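Side-chain contacts in sugar phosphate isomerase/epimerase (Parabacteroides distasonis, PDB 3L23), which binds a magnesium ion in a xylose isomerase-like TIM barrel and probably acts as an isomerase: residues E101-I106 with C143-Q148; D216-V221 with E275-P280. One frame throughout, in Å; residues are numbered along the deposited sequence.

Contact 1 closes before contact 2 opens along the chain, and both belong to one xylose isomerase-like TIM barrel, on opposite sides of the chain's centre. Their centres lie about 28 Å apart and their nearest atoms about 13 Å, without touching. Contact 1 joins helix 103-119 to helix 136-155 in the outer layer, the helices that follow the neighbouring parallel strands 74-79 and 124-127. Contact 2 brings together the C-terminal ends of strands 211-216 and 272-274, between which strand 238-243 runs, and holds two of the four protein ligands of magnesium. The first is thus helix packing in the barrel's shell, the second part of its metal centre.

Contact 1. Residues E101-I106 with C143-Q148; sequences EVTPKI and CDIFNQ
Ile145 of helix 136-155 meets both Thr103 and Ile106, each with a different branch. Its longer arm slants across Thr103, with CD1 3.5 Å from Thr103 OG1. The CG2 branch lies anti to the backbone N and meets Ile106, whose side chain stands at about a right angle to it; Ile145 CG2 is 4.0 Å from Ile106 CG2, and Ile106 CD1 also rests near Ile145 CG2. Such contacts join neighbouring helices in the outer layer of a TIM barrel, where branched aliphatic residues suit the buried interface. Threonine fits at the start of helix 103-119 because its two branches divide the work: OG1 is hydrogen-bonded to Ser99 O, just before the helix, while its methyl remains available for packing. That methyl, Thr103 CG2, faces Gln148 OE1 at 3.7 Å. Gln148 reaches it with an extended chain (chi1 -172°, chi2 178°), suited to the exposed margin because its aliphatic part can span the gap while its amide lies near the surface. An alanine in place of Ile145 would take away both branches and would probably leave a gap between the two helices, opposite Thr103 and Ile106. Further along helix 103-119, Met107 touches both Ile145 and Gln148.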
loop_
_atom_site.group_PDB
_atom_site.type_symbol
_atom_site.label_atom_id
_atom_site.label_comp_id
_atom_site.label_asym_id
_atom_site.label_seq_id
_atom_site.Cartn_x
_atom_site.Cartn_y
_atom_site.Cartn_z
ATOM N N GLU A 101 -20.362 15.526 4.962
ATOM C CA GLU A 101 -19.926 16.869 4.587
ATOM C C GLU A 101 -18.616 16.959 3.799
ATOM O O GLU A 101 -18.539 17.785 2.883
ATOM C CB GLU A 101 -19.796 17.757 5.831
ATOM C CG GLU A 101 -21.124 18.106 6.489
ATOM N N VAL A 102 -17.594 16.153 4.144
ATOM C CA VAL A 102 -16.293 16.188 3.468
ATOM C C VAL A 102 -16.234 15.265 2.262
ATOM O O VAL A 102 -15.231 15.265 1.549
ATOM C CB VAL A 102 -15.107 15.790 4.420
ATOM C CG1 VAL A 102 -15.013 14.285 4.603
ATOM C CG2 VAL A 102 -13.716 16.302 3.898
ATOM N N THR A 103 -17.292 14.484 2.016
ATOM C CA THR A 103 -17.265 13.522 0.928
ATOM C C THR A 103 -17.004 14.183 -0.450
ATOM O O THR A 103 -16.198 13.684 -1.199
ATOM C CB THR A 103 -18.505 12.606 0.919
ATOM O OG1 THR A 103 -18.468 11.784 2.092
ATOM C CG2 THR A 103 -18.495 11.683 -0.313
ATOM N N PRO A 104 -17.666 15.297 -0.761
ATOM C CA PRO A 104 -17.341 15.943 -2.043
ATOM C C PRO A 104 -15.866 16.279 -2.229
ATOM O O PRO A 104 -15.337 16.036 -3.299
ATOM C CB PRO A 104 -18.214 17.200 -2.021
ATOM C CG PRO A 104 -19.361 16.847 -1.145
ATOM C CD PRO A 104 -18.777 15.982 -0.077
ATOM N N LYS A 105 -15.207 16.771 -1.178
ATOM C CA LYS A 105 -13.782 17.075 -1.175
ATOM C C LYS A 105 -12.975 15.808 -1.382
ATOM O O LYS A 105 -11.981 15.771 -2.129
ATOM C CB LYS A 105 -13.439 17.733 0.156
ATOM C CG LYS A 105 -12.216 18.586 0.203
ATOM C CD LYS A 105 -12.552 19.859 1.022
ATOM N N ILE A 106 -13.368 14.739 -0.693
ATOM C CA ILE A 106 -12.704 13.467 -0.930
ATOM C C ILE A 106 -12.835 13.022 -2.407
ATOM O O ILE A 106 -11.849 12.579 -3.009
ATOM C CB ILE A 106 -13.250 12.362 0.010
ATOM C CG1 ILE A 106 -12.906 12.702 1.477
ATOM C CG2 ILE A 106 -12.706 10.980 -0.367
ATOM C CD1 ILE A 106 -13.544 11.735 2.495
ATOM N N CYS A 143 -16.602 2.671 4.483
ATOM C CA CYS A 143 -16.805 1.713 3.387
ATOM C C CYS A 143 -17.600 2.290 2.197
ATOM O O CYS A 143 -17.237 2.081 1.043
ATOM C CB CYS A 143 -17.489 0.454 3.877
ATOM S SG CYS A 143 -16.465 -0.487 5.016
ATOM N N ASP A 144 -18.664 3.027 2.479
ATOM C CA ASP A 144 -19.440 3.648 1.431
ATOM C C ASP A 144 -18.585 4.637 0.637
ATOM O O ASP A 144 -18.721 4.742 -0.586
ATOM C CB ASP A 144 -20.614 4.404 2.047
ATOM C CG ASP A 144 -21.644 3.495 2.666
ATOM O OD1 ASP A 144 -21.735 2.326 2.238
ATOM O OD2 ASP A 144 -22.420 3.977 3.528
ATOM N N ILE A 145 -17.717 5.370 1.339
ATOM C CA ILE A 145 -16.845 6.346 0.705
ATOM C C ILE A 145 -15.833 5.597 -0.195
ATOM O O ILE A 145 -15.561 6.030 -1.323
ATOM C CB ILE A 145 -16.195 7.318 1.778
ATOM C CG1 ILE A 145 -17.265 8.281 2.298
ATOM C CG2 ILE A 145 -14.960 8.061 1.242
ATOM C CD1 ILE A 145 -16.911 9.022 3.625
ATOM N N PHE A 146 -15.286 4.489 0.273
ATOM C CA PHE A 146 -14.360 3.701 -0.545
ATOM C C PHE A 146 -15.053 3.197 -1.829
ATOM O O PHE A 146 -14.468 3.215 -2.934
ATOM C CB PHE A 146 -13.824 2.505 0.234
ATOM C CG PHE A 146 -12.824 2.843 1.368
ATOM C CD1 PHE A 146 -12.306 4.118 1.563
ATOM C CD2 PHE A 146 -12.362 1.816 2.179
ATOM C CE1 PHE A 146 -11.391 4.368 2.614
ATOM C CE2 PHE A 146 -11.438 2.056 3.200
ATOM C CZ PHE A 146 -10.958 3.320 3.401
ATOM N N ASN A 147 -16.294 2.723 -1.678
ATOM C CA ASN A 147 -17.062 2.229 -2.832
ATOM C C ASN A 147 -17.243 3.367 -3.851
ATOM O O ASN A 147 -17.060 3.173 -5.045
ATOM C CB ASN A 147 -18.446 1.698 -2.435
ATOM C CG ASN A 147 -18.405 0.338 -1.780
ATOM O OD1 ASN A 147 -17.467 -0.444 -1.973
ATOM N ND2 ASN A 147 -19.443 0.028 -1.024
ATOM N N GLN A 148 -17.584 4.561 -3.371
ATOM C CA GLN A 148 -17.804 5.695 -4.281
ATOM C C GLN A 148 -16.475 6.159 -4.882
ATOM O O GLN A 148 -16.443 6.556 -6.049
ATOM C CB GLN A 148 -18.477 6.864 -3.589
ATOM C CG GLN A 148 -18.867 7.927 -4.605
ATOM C CD GLN A 148 -19.603 9.126 -4.018
ATOM O OE1 GLN A 148 -19.768 9.243 -2.800
ATOM N NE2 GLN A 148 -20.024 10.026 -4.891
#

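Contact 2. Residues D216-V221 with E275-P280; sequences DVYWTV and ELEQMP. With MG (magnesium ion), chain B.
Asp216 and Glu275 meet through magnesium at the C-terminal mouth of the TIM barrel. In the metal coordination, Asp216 OD2 and Glu275 OE1 each lie 2.0 Å from the ion, one oxygen from each carboxylate. These oxygens come within 2.9 Å of each other, a closeness the shared cation makes tolerable; the carboxylate planes are turned 52° apart. His165, His242 and waters 2 and 3 complete the six ligands, and water 2 also donates to Glu275 OE2. Acidic residues suit this place because their charge balances the cation.

Packing brings the aromatic residues together: Tyr218 CE2 sits 3.8 Å above the centre of the Trp219 ring. In one of its two modelled conformers, Glu277 approaches both rings obliquely through OE2.

Among the hydrogen bonds, Asp216 has a second task as N-cap of helix 217-222. With CG anti to the backbone N (chi1 -175°), OD2 faces the metal while OD1 accepts from Trp219 N in a nearly straight bond (173°), reached from above the carboxylate plane. This cap probably steadies the metal-binding carboxylate. In that same conformer, Glu277 OE2 is paired with Lys244 in a salt bridge, and Tyr218 OH, hydrogen-bonded to Arg246, also meets water 1, which donates to Glu277 OE2 at 2.7 Å.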
loop_
_atom_site.group_PDB
_atom_site.type_symbol
_atom_site.label_atom_id
_atom_site.label_comp_id
_atom_site.label_asym_id
_atom_site.label_seq_id
_atom_site.Cartn_x
_atom_site.Cartn_y
_atom_site.Cartn_z
ATOM N N ASP A 216 -0.680 -5.947 3.765
ATOM C CA ASP A 216 0.699 -5.842 4.254
ATOM C C ASP A 216 0.877 -6.966 5.249
ATOM O O ASP A 216 0.293 -6.953 6.344
ATOM C CB ASP A 216 0.965 -4.482 4.857
ATOM C CG ASP A 216 2.404 -4.284 5.274
ATOM O OD1 ASP A 216 2.902 -5.119 6.033
ATOM O OD2 ASP A 216 2.986 -3.243 4.904
ATOM N N VAL A 217 1.709 -7.928 4.868
ATOM C CA VAL A 217 1.794 -9.144 5.685
ATOM C C VAL A 217 2.378 -8.873 7.070
ATOM O O VAL A 217 2.005 -9.559 8.029
ATOM C CB VAL A 217 2.540 -10.303 4.950
ATOM C CG1 VAL A 217 1.794 -10.666 3.689
ATOM C CG2 VAL A 217 4.012 -9.964 4.633
ATOM N N TYR A 218 3.359 -7.958 7.176
ATOM C CA TYR A 218 3.981 -7.650 8.453
ATOM C C TYR A 218 2.971 -6.972 9.393
ATOM O O TYR A 218 2.838 -7.341 10.583
ATOM C CB TYR A 218 5.172 -6.711 8.274
ATOM C CG TYR A 218 5.749 -6.145 9.554
ATOM C CD1 TYR A 218 6.601 -6.882 10.389
ATOM C CD2 TYR A 218 5.445 -4.828 9.986
ATOM C CE1 TYR A 218 7.150 -6.328 11.521
ATOM C CE2 TYR A 218 5.973 -4.307 11.082
ATOM C CZ TYR A 218 6.830 -5.043 11.889
ATOM O OH TYR A 218 7.380 -4.539 13.019
ATOM N N TRP A 219 2.295 -5.942 8.881
ATOM C CA TRP A 219 1.389 -5.229 9.754
ATOM C C TRP A 219 0.195 -6.081 10.145
ATOM O O TRP A 219 -0.408 -5.860 11.186
ATOM C CB TRP A 219 0.963 -3.878 9.158
ATOM C CG TRP A 219 2.084 -2.891 9.257
ATOM C CD1 TRP A 219 2.875 -2.458 8.252
ATOM C CD2 TRP A 219 2.562 -2.256 10.452
ATOM N NE1 TRP A 219 3.822 -1.615 8.731
ATOM C CE2 TRP A 219 3.639 -1.442 10.080
ATOM C CE3 TRP A 219 2.173 -2.291 11.787
ATOM C CZ2 TRP A 219 4.353 -0.681 10.993
ATOM C CZ3 TRP A 219 2.851 -1.512 12.710
ATOM C CH2 TRP A 219 3.964 -0.731 12.313
ATOM N N THR A 220 -0.157 -7.063 9.338
ATOM C CA THR A 220 -1.203 -8.061 9.695
ATOM C C THR A 220 -0.783 -8.868 10.915
ATOM O O THR A 220 -1.522 -8.975 11.926
ATOM C CB THR A 220 -1.585 -8.977 8.482
ATOM O OG1 THR A 220 -1.976 -8.131 7.396
ATOM C CG2 THR A 220 -2.755 -9.924 8.839
ATOM N N VAL A 221 0.456 -9.355 10.886
ATOM C CA VAL A 221 1.009 -10.039 12.040
ATOM C C VAL A 221 1.087 -9.115 13.282
ATOM O O VAL A 221 0.772 -9.535 14.400
ATOM C CB VAL A 221 2.376 -10.690 11.680
ATOM C CG1 VAL A 221 3.078 -11.295 12.926
ATOM C CG2 VAL A 221 2.183 -11.759 10.521
ATOM N N GLU A 275 8.816 -3.824 1.167
ATOM C CA GLU A 275 8.823 -2.648 1.999
ATOM C C GLU A 275 9.808 -2.791 3.140
ATOM O O GLU A 275 9.959 -3.887 3.711
ATOM C CB GLU A 275 7.428 -2.392 2.546
ATOM C CG GLU A 275 7.414 -1.149 3.399
ATOM C CD GLU A 275 6.030 -0.710 3.776
ATOM O OE1 GLU A 275 5.120 -1.531 3.831
ATOM O OE2 GLU A 275 5.857 0.489 4.049
ATOM N N LEU A 276 10.504 -1.695 3.458
ATOM C CA LEU A 276 11.480 -1.665 4.544
ATOM C C LEU A 276 11.314 -0.362 5.314
ATOM O O LEU A 276 11.399 0.705 4.719
ATOM C CB LEU A 276 12.902 -1.777 3.965
ATOM C CG LEU A 276 14.049 -1.794 4.939
ATOM C CD1 LEU A 276 13.994 -3.101 5.725
ATOM C CD2 LEU A 276 15.395 -1.540 4.238
ATOM N N GLU A 277 11.054 -0.422 6.610
ATOM C CA GLU A 277 10.963 0.820 7.376
ATOM C C GLU A 277 12.369 1.245 7.806
ATOM O O GLU A 277 13.356 0.626 7.399
ATOM C CB GLU A 277 9.872 0.764 8.490
ATOM C CG GLU A 277 10.024 -0.109 9.678
ATOM C CD GLU A 277 8.686 -0.116 10.452
ATOM O OE1 GLU A 277 8.282 0.951 10.969
ATOM O OE2 GLU A 277 8.014 -1.163 10.469
ATOM N N GLN A 278 12.482 2.349 8.538
ATOM C CA GLN A 278 13.760 2.878 8.940
ATOM C C GLN A 278 14.641 1.819 9.581
ATOM O O GLN A 278 14.226 1.121 10.500
ATOM C CB GLN A 278 13.530 4.011 9.931
ATOM C CG GLN A 278 14.762 4.518 10.587
ATOM C CD GLN A 278 15.749 5.100 9.626
ATOM O OE1 GLN A 278 15.385 5.922 8.781
ATOM N NE2 GLN A 278 17.033 4.718 9.773
HETATM N N MSE A 279 15.847 1.670 9.063
HETATM C CA MSE A 279 16.772 0.688 9.632
HETATM C C MSE A 279 17.058 1.018 11.097
HETATM O O MSE A 279 17.331 2.170 11.443
HETATM C CB MSE A 279 18.045 0.606 8.790
HETATM C CG MSE A 279 17.851 -0.053 7.421
HETATM SE SE MSE A 279 17.426 -1.914 7.463
HETATM C CE MSE A 279 19.236 -2.584 7.723
ATOM N N PRO A 280 16.961 0.015 11.982
ATOM C CA PRO A 280 17.194 0.255 13.401
ATOM C C PRO A 280 18.648 0.235 13.837
ATOM O O PRO A 280 18.949 0.602 14.989
ATOM C CB PRO A 280 16.480 -0.936 14.058
ATOM C CG PRO A 280 16.696 -2.047 13.134
ATOM C CD PRO A 280 16.636 -1.404 11.713
HETATM MG MG MG B . 3.130 -1.558 3.862
HETATM O O HOH W 1 7.558 -1.847 13.029
HETATM O O HOH W 2 3.307 0.692 3.154
HETATM O O HOH W 3 3.140 -0.529 5.725
#